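Local coordinates for UPF0141 protein yjdB (PDB 4TN0), which probably transfers phosphoethanolamine in the periplasm through a zinc-dependent, alkaline-phosphatase-like domain, and is required for polymyxin resistance and motility in Campylobacter jejuni, at residues F54-S59 with E270-K275; K3-D8 with M91-K96; A102-N107 with I149-Q154; Y38-T43 with L189-D194. All blocks are in the same frame, centred on the assembly; numbering follows the deposited sequence.

Contact 1 (F54-S59 with E270-K275)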
loop_
_atom_site.group_PDB
_atom_site.type_symbol
_atom_site.label_atom_id
_atom_site.label_comp_id
_atom_site.label_asym_id
_atom_site.label_seq_id
_atom_site.Cartn_x
_atom_site.Cartn_y
_atom_site.Cartn_z
ATOM N N PHE A 54 -11.379 1.369 6.154
ATOM C CA PHE A 54 -11.130 1.863 4.804
ATOM C C PHE A 54 -11.159 3.383 4.711
ATOM O O PHE A 54 -12.191 4.016 4.955
ATOM C CB PHE A 54 -12.149 1.266 3.829
ATOM C CG PHE A 54 -12.036 1.799 2.424
ATOM C CD1 PHE A 54 -11.072 1.314 1.553
ATOM C CD2 PHE A 54 -12.896 2.778 1.975
ATOM C CE1 PHE A 54 -10.978 1.797 0.253
ATOM C CE2 PHE A 54 -12.799 3.271 0.682
ATOM C CZ PHE A 54 -11.838 2.779 -0.178
ATOM N N PHE A 55 -10.030 3.951 4.305
ATOM C CA PHE A 55 -9.908 5.383 4.101
ATOM C C PHE A 55 -10.515 5.791 2.757
ATOM O O PHE A 55 -9.985 5.468 1.690
ATOM C CB PHE A 55 -8.440 5.774 4.174
ATOM C CG PHE A 55 -7.838 5.555 5.525
ATOM C CD1 PHE A 55 -7.477 4.284 5.936
ATOM C CD2 PHE A 55 -7.652 6.616 6.399
ATOM C CE1 PHE A 55 -6.934 4.075 7.187
ATOM C CE2 PHE A 55 -7.108 6.407 7.646
ATOM C CZ PHE A 55 -6.749 5.140 8.035
ATOM N N ASP A 56 -11.625 6.514 2.801
ATOM C CA ASP A 56 -12.358 6.759 1.569
ATOM C C ASP A 56 -11.970 8.064 0.900
ATOM O O ASP A 56 -12.518 8.409 -0.132
ATOM C CB ASP A 56 -13.867 6.729 1.834
ATOM C CG ASP A 56 -14.260 7.525 3.054
ATOM O OD1 ASP A 56 -14.194 8.776 2.993
ATOM O OD2 ASP A 56 -14.619 6.891 4.078
ATOM N N ASN A 57 -11.004 8.770 1.471
ATOM C CA ASN A 57 -10.582 10.061 0.938
ATOM C C ASN A 57 -9.055 10.198 0.898
ATOM O O ASN A 57 -8.493 11.212 1.274
ATOM C CB ASN A 57 -11.208 11.179 1.773
ATOM C CG ASN A 57 -11.161 12.530 1.076
ATOM O OD1 ASN A 57 -11.008 12.613 -0.146
ATOM N ND2 ASN A 57 -11.292 13.600 1.854
ATOM N N PHE A 58 -8.407 9.159 0.393
ATOM C CA PHE A 58 -6.965 8.996 0.427
ATOM C C PHE A 58 -6.392 9.225 -0.968
ATOM O O PHE A 58 -6.870 8.630 -1.942
ATOM C CB PHE A 58 -6.643 7.583 0.914
ATOM C CG PHE A 58 -5.337 7.453 1.627
ATOM C CD1 PHE A 58 -4.186 7.132 0.938
ATOM C CD2 PHE A 58 -5.270 7.605 3.001
ATOM C CE1 PHE A 58 -2.983 6.989 1.606
ATOM C CE2 PHE A 58 -4.070 7.461 3.672
ATOM C CZ PHE A 58 -2.928 7.161 2.979
ATOM N N SER A 59 -5.366 10.067 -1.068
ATOM C CA SER A 59 -4.772 10.429 -2.358
ATOM C C SER A 59 -3.323 10.009 -2.503
ATOM O O SER A 59 -2.630 9.817 -1.514
ATOM C CB SER A 59 -4.865 11.936 -2.579
ATOM O OG SER A 59 -6.125 12.281 -3.124
ATOM N N GLU A 270 -11.796 6.339 13.296
ATOM C CA GLU A 270 -12.166 7.727 13.543
ATOM C C GLU A 270 -11.617 8.674 12.483
ATOM O O GLU A 270 -12.184 9.739 12.240
ATOM C CB GLU A 270 -11.683 8.167 14.932
ATOM C CG GLU A 270 -12.405 7.500 16.087
ATOM C CD GLU A 270 -11.861 7.908 17.453
ATOM O OE1 GLU A 270 -12.667 8.341 18.303
ATOM O OE2 GLU A 270 -10.634 7.781 17.685
ATOM N N HIS A 271 -10.525 8.277 11.840
ATOM C CA HIS A 271 -9.876 9.132 10.853
ATOM C C HIS A 271 -10.278 8.856 9.394
ATOM O O HIS A 271 -10.014 9.679 8.508
ATOM C CB HIS A 271 -8.360 8.975 10.956
ATOM C CG HIS A 271 -7.784 9.428 12.256
ATOM N ND1 HIS A 271 -7.257 8.552 13.181
ATOM C CD2 HIS A 271 -7.630 10.669 12.780
ATOM C CE1 HIS A 271 -6.812 9.232 14.223
ATOM N NE2 HIS A 271 -7.025 10.518 14.004
ATOM N N LYS A 272 -10.958 7.735 9.162
ATOM C CA LYS A 272 -11.092 7.188 7.809
ATOM C C LYS A 272 -11.667 8.156 6.762
ATOM O O LYS A 272 -11.319 8.053 5.584
ATOM C CB LYS A 272 -11.936 5.895 7.841
ATOM C CG LYS A 272 -13.409 6.087 8.165
ATOM C CD LYS A 272 -14.170 4.764 8.169
ATOM C CE LYS A 272 -15.682 4.999 8.127
ATOM N NZ LYS A 272 -16.435 3.796 7.658
ATOM N N GLY A 273 -12.493 9.115 7.174
ATOM C CA GLY A 273 -13.127 10.001 6.213
ATOM C C GLY A 273 -12.381 11.297 5.948
ATOM O O GLY A 273 -12.833 12.147 5.168
ATOM N N LEU A 274 -11.234 11.457 6.599
ATOM C CA LEU A 274 -10.428 12.679 6.486
ATOM C C LEU A 274 -9.612 12.728 5.205
ATOM O O LEU A 274 -9.101 11.696 4.762
ATOM C CB LEU A 274 -9.474 12.798 7.682
ATOM C CG LEU A 274 -10.027 13.014 9.092
ATOM C CD1 LEU A 274 -9.003 12.530 10.091
ATOM C CD2 LEU A 274 -10.347 14.474 9.331
ATOM N N LYS A 275 -9.456 13.921 4.632
ATOM C CA LYS A 275 -8.595 14.103 3.463
ATOM C C LYS A 275 -7.129 13.801 3.821
ATOM O O LYS A 275 -6.390 14.658 4.329
ATOM C CB LYS A 275 -8.752 15.516 2.893
ATOM C CG LYS A 275 -7.869 15.851 1.689
ATOM C CD LYS A 275 -8.223 17.226 1.113
ATOM C CE LYS A 275 -7.560 17.500 -0.239
ATOM N NZ LYS A 275 -6.278 18.270 -0.124
#
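K272 turns CG into the narrow sector between its own N and C (chi1 69°) and then runs extended, which lays its methylenes beside the carbonyl group of F54, with CB 3.5 Å from F54 O. N57 swings CG the opposite way from its N (chi1 -163°) and sends its amide over the chain at K275, where ND2 packs on backbone, 3.2 Å from K275 CA, and lies beside K275 CB. K272 O takes the one hydrogen bond, from D56 N at 3.2 Å, tilted 32° from the carbonyl plane, and F55 CA makes a CH...O contact with it at 3.4 Å. The F55 ring lies obliquely beside the backbone of H271 and K272, its CD2 3.8 Å from K272 CA. The carboxylate of D56 rests near G273 CA, and its OD2 is 5.1 Å from K272 NZ, too far for a salt bridge. A type I beta turn from H271 to L274, closed by L274 N on H271 O, leads from helix 264-271 into strand 276-277. That short strand pairs with strand 53-59 at the margin of the mixed sheet at the centre of the alkaline phosphatase-like alpha/beta fold.

Contact 2 (K3-D8 with M91-K96); sequences KTIAND and MDVLYK
I5 and A6 bring the N-terminal segment against helix 90-96, which packs on strand 146-152 in the layered alpha/beta fold of the alkaline phosphatase clan. The polar link is K96 NZ. K96 CG lies between the backbone N and the carbonyl carbon (chi1 77°), and the chain then runs extended, which takes the amine to two successive carbonyls. It bonds to I5 O at 2.6 Å, meeting it almost head-on with a C=O...N angle of 170°, and adds a weak bond to A6 O at 3.2 Å. E88 draws both sides together: its OE1 forms a salt bridge with K96 NZ and also accepts from I5 N. With two carbonyls, one of them weakly bound, and a carboxylate round it, the amine is probably charged. T4 OG1 donates to N7 OD1 at 2.7 Å, a bond internal to segment 3-8. Beside the lysine the contact is apolar and buried, with L286 and F282 of helix 281-288 nearby. Here V93 CG2 meets A6 CB at 4.1 Å and I5 CG1 at 4.2 Å.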
loop_
_atom_site.group_PDB
_atom_site.type_symbol
_atom_site.label_atom_id
_atom_site.label_comp_id
_atom_site.label_asym_id
_atom_site.label_seq_id
_atom_site.Cartn_x
_atom_site.Cartn_y
_atom_site.Cartn_z
ATOM N N LYS A 3 22.374 12.130 1.142
ATOM C CA LYS A 3 22.002 12.843 2.353
ATOM C C LYS A 3 21.324 11.913 3.356
ATOM O O LYS A 3 20.508 11.082 2.980
ATOM C CB LYS A 3 21.076 14.005 1.992
ATOM C CG LYS A 3 20.571 14.853 3.139
ATOM C CD LYS A 3 19.789 16.049 2.574
ATOM C CE LYS A 3 19.689 17.180 3.582
ATOM N NZ LYS A 3 19.155 18.418 2.969
ATOM N N THR A 4 21.681 12.048 4.632
ATOM C CA THR A 4 21.022 11.302 5.696
ATOM C C THR A 4 19.944 12.196 6.279
ATOM O O THR A 4 20.042 13.424 6.195
ATOM C CB THR A 4 22.004 10.866 6.823
ATOM O OG1 THR A 4 22.630 12.018 7.407
ATOM C CG2 THR A 4 23.069 9.930 6.287
ATOM N N ILE A 5 18.902 11.604 6.847
ATOM C CA ILE A 5 17.846 12.418 7.432
ATOM C C ILE A 5 17.511 11.923 8.815
ATOM O O ILE A 5 17.892 10.810 9.182
ATOM C CB ILE A 5 16.555 12.427 6.582
ATOM C CG1 ILE A 5 15.914 11.037 6.562
ATOM C CG2 ILE A 5 16.821 12.943 5.172
ATOM C CD1 ILE A 5 14.447 11.084 6.155
ATOM N N ALA A 6 16.755 12.734 9.554
ATOM C CA ALA A 6 16.379 12.405 10.921
ATOM C C ALA A 6 17.599 11.919 11.710
ATOM O O ALA A 6 17.596 10.827 12.285
ATOM C CB ALA A 6 15.281 11.345 10.923
ATOM N N ASN A 7 18.635 12.747 11.747
ATOM C CA ASN A 7 19.900 12.355 12.352
ATOM C C ASN A 7 19.801 12.220 13.885
ATOM O O ASN A 7 20.658 11.619 14.517
ATOM C CB ASN A 7 21.003 13.354 11.973
ATOM C CG ASN A 7 21.254 13.420 10.472
ATOM O OD1 ASN A 7 21.421 12.394 9.811
ATOM N ND2 ASN A 7 21.334 14.632 9.938
ATOM N N ASP A 8 18.754 12.806 14.461
ATOM C CA ASP A 8 18.491 12.761 15.893
ATOM C C ASP A 8 17.546 11.637 16.326
ATOM O O ASP A 8 16.929 11.737 17.387
ATOM C CB ASP A 8 17.868 14.084 16.338
ATOM C CG ASP A 8 16.537 14.340 15.650
ATOM O OD1 ASP A 8 16.356 13.802 14.540
ATOM O OD2 ASP A 8 15.667 15.052 16.200
ATOM N N MET A 91 12.177 3.878 5.730
ATOM C CA MET A 91 12.706 2.545 6.009
ATOM C C MET A 91 14.136 2.603 6.572
ATOM O O MET A 91 14.527 1.775 7.381
ATOM C CB MET A 91 12.686 1.667 4.743
ATOM C CG MET A 91 11.316 1.464 4.126
ATOM S SD MET A 91 10.152 0.640 5.212
ATOM C CE MET A 91 11.041 -0.894 5.511
ATOM N N ASP A 92 14.934 3.530 6.068
ATOM C CA ASP A 92 16.287 3.719 6.565
ATOM C C ASP A 92 16.238 4.187 8.023
ATOM O O ASP A 92 17.060 3.799 8.839
ATOM C CB ASP A 92 17.040 4.756 5.727
ATOM C CG ASP A 92 17.224 4.326 4.301
ATOM O OD1 ASP A 92 17.761 3.214 4.059
ATOM O OD2 ASP A 92 16.796 5.113 3.422
ATOM N N VAL A 93 15.295 5.070 8.329
ATOM C CA VAL A 93 15.148 5.552 9.690
ATOM C C VAL A 93 14.766 4.424 10.634
ATOM O O VAL A 93 15.351 4.303 11.706
ATOM C CB VAL A 93 14.118 6.683 9.788
ATOM C CG1 VAL A 93 13.952 7.123 11.241
ATOM C CG2 VAL A 93 14.568 7.841 8.929
ATOM N N LEU A 94 13.836 3.564 10.228
ATOM C CA LEU A 94 13.462 2.443 11.092
ATOM C C LEU A 94 14.616 1.461 11.249
ATOM O O LEU A 94 14.822 0.919 12.332
ATOM C CB LEU A 94 12.249 1.713 10.551
ATOM C CG LEU A 94 10.957 2.495 10.383
ATOM C CD1 LEU A 94 9.948 1.614 9.655
ATOM C CD2 LEU A 94 10.424 2.917 11.720
ATOM N N TYR A 95 15.383 1.253 10.181
ATOM C CA TYR A 95 16.503 0.312 10.225
ATOM C C TYR A 95 17.630 0.790 11.125
ATOM O O TYR A 95 18.169 0.022 11.918
ATOM C CB TYR A 95 17.068 0.077 8.825
ATOM C CG TYR A 95 18.321 -0.790 8.771
ATOM C CD1 TYR A 95 18.240 -2.163 8.556
ATOM C CD2 TYR A 95 19.591 -0.224 8.921
ATOM C CE1 TYR A 95 19.385 -2.950 8.495
ATOM C CE2 TYR A 95 20.733 -0.996 8.865
ATOM C CZ TYR A 95 20.627 -2.360 8.651
ATOM O OH TYR A 95 21.769 -3.130 8.594
ATOM N N LYS A 96 17.989 2.059 10.992
ATOM C CA LYS A 96 19.104 2.603 11.745
ATOM C C LYS A 96 18.725 2.784 13.210
ATOM O O LYS A 96 19.583 2.986 14.061
ATOM C CB LYS A 96 19.582 3.917 11.111
ATOM C CG LYS A 96 18.718 5.119 11.391
ATOM C CD LYS A 96 19.254 6.335 10.655
ATOM C CE LYS A 96 18.534 7.599 11.094
ATOM N NZ LYS A 96 18.953 8.722 10.229
#

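Contact 3 (A102-N107 with I149-Q154)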
loop_
_atom_site.group_PDB
_atom_site.type_symbol
_atom_site.label_atom_id
_atom_site.label_comp_id
_atom_site.label_asym_id
_atom_site.label_seq_id
_atom_site.Cartn_x
_atom_site.Cartn_y
_atom_site.Cartn_z
ATOM N N ALA A 102 12.036 -6.003 6.787
ATOM C CA ALA A 102 12.083 -6.900 5.621
ATOM C C ALA A 102 11.269 -6.315 4.451
ATOM O O ALA A 102 10.179 -5.748 4.661
ATOM C CB ALA A 102 11.584 -8.292 5.985
ATOM N N TRP A 103 11.826 -6.401 3.240
ATOM C CA TRP A 103 11.144 -5.937 2.028
ATOM C C TRP A 103 11.056 -7.059 0.968
ATOM O O TRP A 103 12.068 -7.476 0.404
ATOM C CB TRP A 103 11.861 -4.699 1.463
ATOM C CG TRP A 103 11.169 -4.036 0.278
ATOM C CD1 TRP A 103 11.074 -4.531 -0.987
ATOM C CD2 TRP A 103 10.513 -2.757 0.254
ATOM N NE1 TRP A 103 10.385 -3.662 -1.790
ATOM C CE2 TRP A 103 10.033 -2.558 -1.053
ATOM C CE3 TRP A 103 10.277 -1.771 1.211
ATOM C CZ2 TRP A 103 9.327 -1.407 -1.431
ATOM C CZ3 TRP A 103 9.577 -0.634 0.844
ATOM C CH2 TRP A 103 9.113 -0.458 -0.473
ATOM N N PHE A 104 9.845 -7.548 0.705
ATOM C CA PHE A 104 9.648 -8.588 -0.310
ATOM C C PHE A 104 8.897 -8.027 -1.543
ATOM O O PHE A 104 7.744 -7.588 -1.439
ATOM C CB PHE A 104 8.888 -9.779 0.281
ATOM C CG PHE A 104 9.549 -10.386 1.482
ATOM C CD1 PHE A 104 10.918 -10.605 1.501
ATOM C CD2 PHE A 104 8.806 -10.725 2.605
ATOM C CE1 PHE A 104 11.534 -11.158 2.615
ATOM C CE2 PHE A 104 9.421 -11.280 3.727
ATOM C CZ PHE A 104 10.785 -11.493 3.726
ATOM N N ASP A 105 9.548 -8.059 -2.706
ATOM C CA ASP A 105 9.055 -7.339 -3.882
ATOM C C ASP A 105 8.692 -8.259 -5.040
ATOM O O ASP A 105 9.550 -8.959 -5.584
ATOM C CB ASP A 105 10.110 -6.330 -4.336
ATOM C CG ASP A 105 9.517 -5.172 -5.120
ATOM O OD1 ASP A 105 8.873 -5.425 -6.150
ATOM O OD2 ASP A 105 9.649 -4.007 -4.670
ATOM N N ASN A 106 7.418 -8.235 -5.427
ATOM C CA ASN A 106 6.924 -8.994 -6.575
ATOM C C ASN A 106 6.574 -8.075 -7.761
ATOM O O ASN A 106 6.047 -8.511 -8.787
ATOM C CB ASN A 106 5.703 -9.821 -6.175
ATOM C CG ASN A 106 5.338 -10.863 -7.227
ATOM O OD1 ASN A 106 6.219 -11.495 -7.801
ATOM N ND2 ASN A 106 4.040 -11.064 -7.462
ATOM N N ASN A 107 6.859 -6.788 -7.598
ATOM C CA ASN A 107 6.495 -5.803 -8.601
ATOM C C ASN A 107 7.487 -5.742 -9.758
ATOM O O ASN A 107 8.691 -5.649 -9.540
ATOM C CB ASN A 107 6.351 -4.440 -7.933
ATOM C CG ASN A 107 5.674 -3.439 -8.816
ATOM O OD1 ASN A 107 6.303 -2.819 -9.661
ATOM N ND2 ASN A 107 4.367 -3.308 -8.654
ATOM N N ILE A 149 7.505 -5.550 7.959
ATOM C CA ILE A 149 7.597 -6.332 6.743
ATOM C C ILE A 149 6.853 -5.636 5.613
ATOM O O ILE A 149 5.645 -5.364 5.710
ATOM C CB ILE A 149 7.023 -7.747 6.953
ATOM C CG1 ILE A 149 7.692 -8.391 8.187
ATOM C CG2 ILE A 149 7.203 -8.585 5.679
ATOM C CD1 ILE A 149 7.250 -9.811 8.494
ATOM N N VAL A 150 7.580 -5.311 4.549
ATOM C CA VAL A 150 6.947 -4.697 3.384
ATOM C C VAL A 150 6.678 -5.743 2.302
ATOM O O VAL A 150 7.564 -6.522 1.922
ATOM C CB VAL A 150 7.796 -3.563 2.790
ATOM C CG1 VAL A 150 7.074 -2.962 1.585
ATOM C CG2 VAL A 150 8.075 -2.477 3.838
ATOM N N LEU A 151 5.428 -5.800 1.857
ATOM C CA LEU A 151 5.098 -6.599 0.696
ATOM C C LEU A 151 4.693 -5.645 -0.435
ATOM O O LEU A 151 3.707 -4.901 -0.305
ATOM C CB LEU A 151 3.977 -7.589 1.010
ATOM C CG LEU A 151 4.221 -8.484 2.233
ATOM C CD1 LEU A 151 3.021 -9.396 2.502
ATOM C CD2 LEU A 151 5.512 -9.271 2.108
ATOM N N HIS A 152 5.455 -5.682 -1.532
ATOM C CA HIS A 152 5.216 -4.838 -2.708
ATOM C C HIS A 152 4.552 -5.686 -3.803
ATOM O O HIS A 152 5.185 -6.574 -4.392
ATOM C CB HIS A 152 6.532 -4.228 -3.218
ATOM C CG HIS A 152 6.363 -3.189 -4.293
ATOM N ND1 HIS A 152 7.406 -2.769 -5.093
ATOM C CD2 HIS A 152 5.281 -2.477 -4.692
ATOM C CE1 HIS A 152 6.972 -1.868 -5.951
ATOM N NE2 HIS A 152 5.688 -1.668 -5.727
ATOM N N LEU A 153 3.275 -5.406 -4.053
ATOM C CA LEU A 153 2.461 -6.160 -4.998
ATOM C C LEU A 153 2.667 -5.791 -6.466
ATOM O O LEU A 153 3.020 -4.661 -6.797
ATOM C CB LEU A 153 0.983 -5.970 -4.670
ATOM C CG LEU A 153 0.546 -6.234 -3.232
ATOM C CD1 LEU A 153 -0.969 -6.061 -3.128
ATOM C CD2 LEU A 153 0.985 -7.622 -2.789
ATOM N N GLN A 154 2.437 -6.760 -7.344
ATOM C CA GLN A 154 2.196 -6.484 -8.752
ATOM C C GLN A 154 0.744 -5.978 -8.877
ATOM O O GLN A 154 0.416 -5.169 -9.767
ATOM C CB GLN A 154 2.433 -7.740 -9.602
ATOM C CG GLN A 154 2.397 -7.555 -11.124
ATOM C CD GLN A 154 3.606 -6.819 -11.718
ATOM O OE1 GLN A 154 4.271 -6.018 -11.064
ATOM N NE2 GLN A 154 3.873 -7.088 -12.988
#
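D105 and H152, paired on neighbouring strands, join through their side chains: H152 ND1 donates to D105 OD2 at 2.6 Å. Both residues hold CG anti to the backbone N (chi1 -171° in H152, -156° in D105), which lays the two side chains side by side, pointing the same way. The acceptor lies in the plane of the imidazole ring, while the nitrogen is on the syn side but well out of the carboxylate plane, which stands 85° from the ring. The same oxygen takes a second bond on its anti side from W103 NE1, 3.0 Å away, and D105 OD1 receives N107 N in an Asx turn. Three donors thus fix the rotation of this buried carboxylate. N107 in turn covers one face of the imidazole, CB 3.5 Å from the ring centroid and amide stacked nearly parallel to the ring. Farther along, V150 CG1 sits over the six-membered ring of W103. On the opposite face of the sheet, the F104 ring meets L151 CD2 at its edge. Strands 100-105 and 146-152 run parallel in the central sheet of the alkaline phosphatase-like fold, bonded V150 N to A102 O, F104 N to V150 O, H152 N to F104 O and N106 N to H152 O. Past the strand ends, N107 ND2 donates to L153 O at 2.7 Å and to E26 OE1. E26 is a zinc ligand, and the N107 side chain is about 6 Å from the metal.

Contact 4 (Y38-T43 with L189-D194); sequences YTKNDT and LINTYD
D194 OD2 is gripped by two side chains of the loop facing it, Y38 and N41. The carboxylate belongs to helix 186-211 of the alkaline phosphatase-like domain, and segment 38-43 lies in the connection between strands 18-24 and 53-59, so the contact ties a strand-joining loop to the flank of a long helix. Y38 OH donates at 2.5 Å to D194 OD2, which accepts with its syn lone pair. The oxygen lies at the edge of the phenol ring, in its plane, and ring and carboxylate are turned 76° to each other. With CG anti to the backbone N (chi1 180°), the tyrosine extends across and carries its hydroxyl to D194. N41 ND2 meets the anti lone pair of the same oxygen at 3.0 Å, and OD2 lies 24° out of the N41 amide plane. That nitrogen also donates to N191 OD1, 3.2 Å away and close to the amide plane, so N41 links side chains a helical turn apart. The other ends of these groups are held as well: N32 ND2 binds D194 OD1, and P174 O accepts from N191 ND2. Two donors on OD2 and a third on OD1 would probably favour an ionised D194. K40 crosses N191 at about a right angle, its NZ 3.6 Å from N191 OD1, and makes a long, weak ion pair with E187. Methyl groups flank the polar centre: I190 CG2 touches Y38 OH, and T43 CG2 packs 3.8 Å from D194 CB.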
loop_
_atom_site.group_PDB
_atom_site.type_symbol
_atom_site.label_atom_id
_atom_site.label_comp_id
_atom_site.label_asym_id
_atom_site.label_seq_id
_atom_site.Cartn_x
_atom_site.Cartn_y
_atom_site.Cartn_z
ATOM N N TYR A 38 -18.516 1.110 -3.873
ATOM C CA TYR A 38 -18.613 0.597 -5.241
ATOM C C TYR A 38 -19.628 -0.546 -5.263
ATOM O O TYR A 38 -19.560 -1.458 -4.449
ATOM C CB TYR A 38 -17.234 0.140 -5.735
ATOM C CG TYR A 38 -17.153 -0.412 -7.145
ATOM C CD1 TYR A 38 -17.458 0.370 -8.258
ATOM C CD2 TYR A 38 -16.705 -1.709 -7.361
ATOM C CE1 TYR A 38 -17.352 -0.149 -9.554
ATOM C CE2 TYR A 38 -16.593 -2.227 -8.634
ATOM C CZ TYR A 38 -16.914 -1.455 -9.728
ATOM O OH TYR A 38 -16.785 -2.023 -10.983
ATOM N N THR A 39 -20.566 -0.514 -6.195
ATOM C CA THR A 39 -21.658 -1.477 -6.147
ATOM C C THR A 39 -21.723 -2.520 -7.292
ATOM O O THR A 39 -22.324 -3.579 -7.121
ATOM C CB THR A 39 -22.976 -0.713 -6.099
ATOM O OG1 THR A 39 -22.950 0.277 -7.126
ATOM C CG2 THR A 39 -23.102 0.017 -4.792
ATOM N N LYS A 40 -21.058 -2.256 -8.415
ATOM C CA LYS A 40 -21.118 -3.135 -9.582
ATOM C C LYS A 40 -20.600 -4.520 -9.221
ATOM O O LYS A 40 -21.289 -5.507 -9.427
ATOM C CB LYS A 40 -20.312 -2.550 -10.744
ATOM C CG LYS A 40 -20.153 -3.454 -11.980
ATOM C CD LYS A 40 -21.148 -3.114 -13.084
ATOM C CE LYS A 40 -21.020 -4.079 -14.276
ATOM N NZ LYS A 40 -19.640 -4.133 -14.873
ATOM N N ASN A 41 -19.382 -4.592 -8.695
ATOM C CA ASN A 41 -18.829 -5.862 -8.212
ATOM C C ASN A 41 -18.300 -5.721 -6.785
ATOM O O ASN A 41 -17.699 -4.707 -6.451
ATOM C CB ASN A 41 -17.717 -6.373 -9.143
ATOM C CG ASN A 41 -18.209 -6.599 -10.567
ATOM O OD1 ASN A 41 -19.325 -7.066 -10.774
ATOM N ND2 ASN A 41 -17.372 -6.282 -11.552
ATOM N N ASP A 42 -18.568 -6.709 -5.934
ATOM C CA ASP A 42 -18.116 -6.664 -4.538
ATOM C C ASP A 42 -16.638 -7.024 -4.421
ATOM O O ASP A 42 -16.285 -8.141 -4.017
ATOM C CB ASP A 42 -18.942 -7.600 -3.651
ATOM C CG ASP A 42 -18.579 -7.474 -2.178
ATOM O OD1 ASP A 42 -17.965 -6.452 -1.800
ATOM O OD2 ASP A 42 -18.874 -8.406 -1.397
ATOM N N THR A 43 -15.777 -6.066 -4.753
ATOM C CA THR A 43 -14.328 -6.287 -4.803
ATOM C C THR A 43 -13.693 -6.562 -3.436
ATOM O O THR A 43 -12.598 -7.123 -3.345
ATOM C CB THR A 43 -13.614 -5.085 -5.415
ATOM O OG1 THR A 43 -14.015 -3.901 -4.718
ATOM C CG2 THR A 43 -13.962 -4.955 -6.889
ATOM N N LEU A 189 -13.789 -5.059 -19.496
ATOM C CA LEU A 189 -12.529 -4.516 -19.021
ATOM C C LEU A 189 -12.628 -4.255 -17.523
ATOM O O LEU A 189 -11.731 -4.632 -16.766
ATOM C CB LEU A 189 -12.154 -3.249 -19.779
ATOM C CG LEU A 189 -10.900 -2.532 -19.289
ATOM C CD1 LEU A 189 -9.707 -3.477 -19.340
ATOM C CD2 LEU A 189 -10.630 -1.267 -20.090
ATOM N N ILE A 190 -13.733 -3.646 -17.095
ATOM C CA ILE A 190 -13.948 -3.346 -15.678
ATOM C C ILE A 190 -13.953 -4.624 -14.849
ATOM O O ILE A 190 -13.391 -4.662 -13.734
ATOM C CB ILE A 190 -15.262 -2.562 -15.429
ATOM C CG1 ILE A 190 -15.344 -1.329 -16.342
ATOM C CG2 ILE A 190 -15.447 -2.226 -13.955
ATOM C CD1 ILE A 190 -14.360 -0.284 -16.032
ATOM N N ASN A 191 -14.621 -5.659 -15.366
ATOM C CA ASN A 191 -14.679 -6.930 -14.663
ATOM C C ASN A 191 -13.273 -7.451 -14.405
ATOM O O ASN A 191 -12.938 -7.843 -13.293
ATOM C CB ASN A 191 -15.467 -7.982 -15.457
ATOM C CG ASN A 191 -16.972 -7.745 -15.461
ATOM O OD1 ASN A 191 -17.517 -7.053 -14.603
ATOM N ND2 ASN A 191 -17.652 -8.363 -16.424
ATOM N N THR A 192 -12.442 -7.414 -15.439
ATOM C CA THR A 192 -11.073 -7.903 -15.340
ATOM C C THR A 192 -10.297 -7.127 -14.292
ATOM O O THR A 192 -9.543 -7.701 -13.507
ATOM C CB THR A 192 -10.356 -7.793 -16.689
ATOM O OG1 THR A 192 -11.256 -8.191 -17.733
ATOM C CG2 THR A 192 -9.109 -8.653 -16.716
ATOM N N TYR A 193 -10.501 -5.813 -14.290
ATOM C CA TYR A 193 -9.825 -4.920 -13.364
ATOM C C TYR A 193 -10.265 -5.223 -11.936
ATOM O O TYR A 193 -9.431 -5.243 -11.019
ATOM C CB TYR A 193 -10.084 -3.439 -13.740
ATOM C CG TYR A 193 -9.394 -2.447 -12.814
ATOM C CD1 TYR A 193 -8.024 -2.211 -12.917
ATOM C CD2 TYR A 193 -10.115 -1.743 -11.846
ATOM C CE1 TYR A 193 -7.375 -1.320 -12.061
ATOM C CE2 TYR A 193 -9.481 -0.835 -10.997
ATOM C CZ TYR A 193 -8.113 -0.629 -11.115
ATOM O OH TYR A 193 -7.480 0.259 -10.285
ATOM N N ASP A 194 -11.566 -5.457 -11.762
ATOM C CA ASP A 194 -12.150 -5.763 -10.462
ATOM C C ASP A 194 -11.705 -7.119 -9.898
ATOM O O ASP A 194 -11.517 -7.279 -8.671
ATOM C CB ASP A 194 -13.667 -5.717 -10.553
ATOM C CG ASP A 194 -14.189 -4.304 -10.621
ATOM O OD1 ASP A 194 -13.382 -3.376 -10.406
ATOM O OD2 ASP A 194 -15.399 -4.111 -10.839
#

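Contact 3 is the core of the set: all its touching residues are buried, and regular parallel backbone pairing is combined with a polar network close to zinc. Contact 1 reaches the same sheet on the opposite side of the chain's centre, but there a single backbone hydrogen bond is joined by packing of the F55 ring, the N57 amide and the K272 methylenes, and the contact is only partly buried. Contacts 2 (mostly buried) and 4 (partly buried), with centres about 40 Å apart, each fasten a loop to a helix through side-chain donors, acting on backbone carbonyls in contact 2 and on a carboxylate in contact 4. Contacts 2 and 3 touch, M91 CE packing 3.8 Å from V150 CG2, where helix 90-96 covers the sheet.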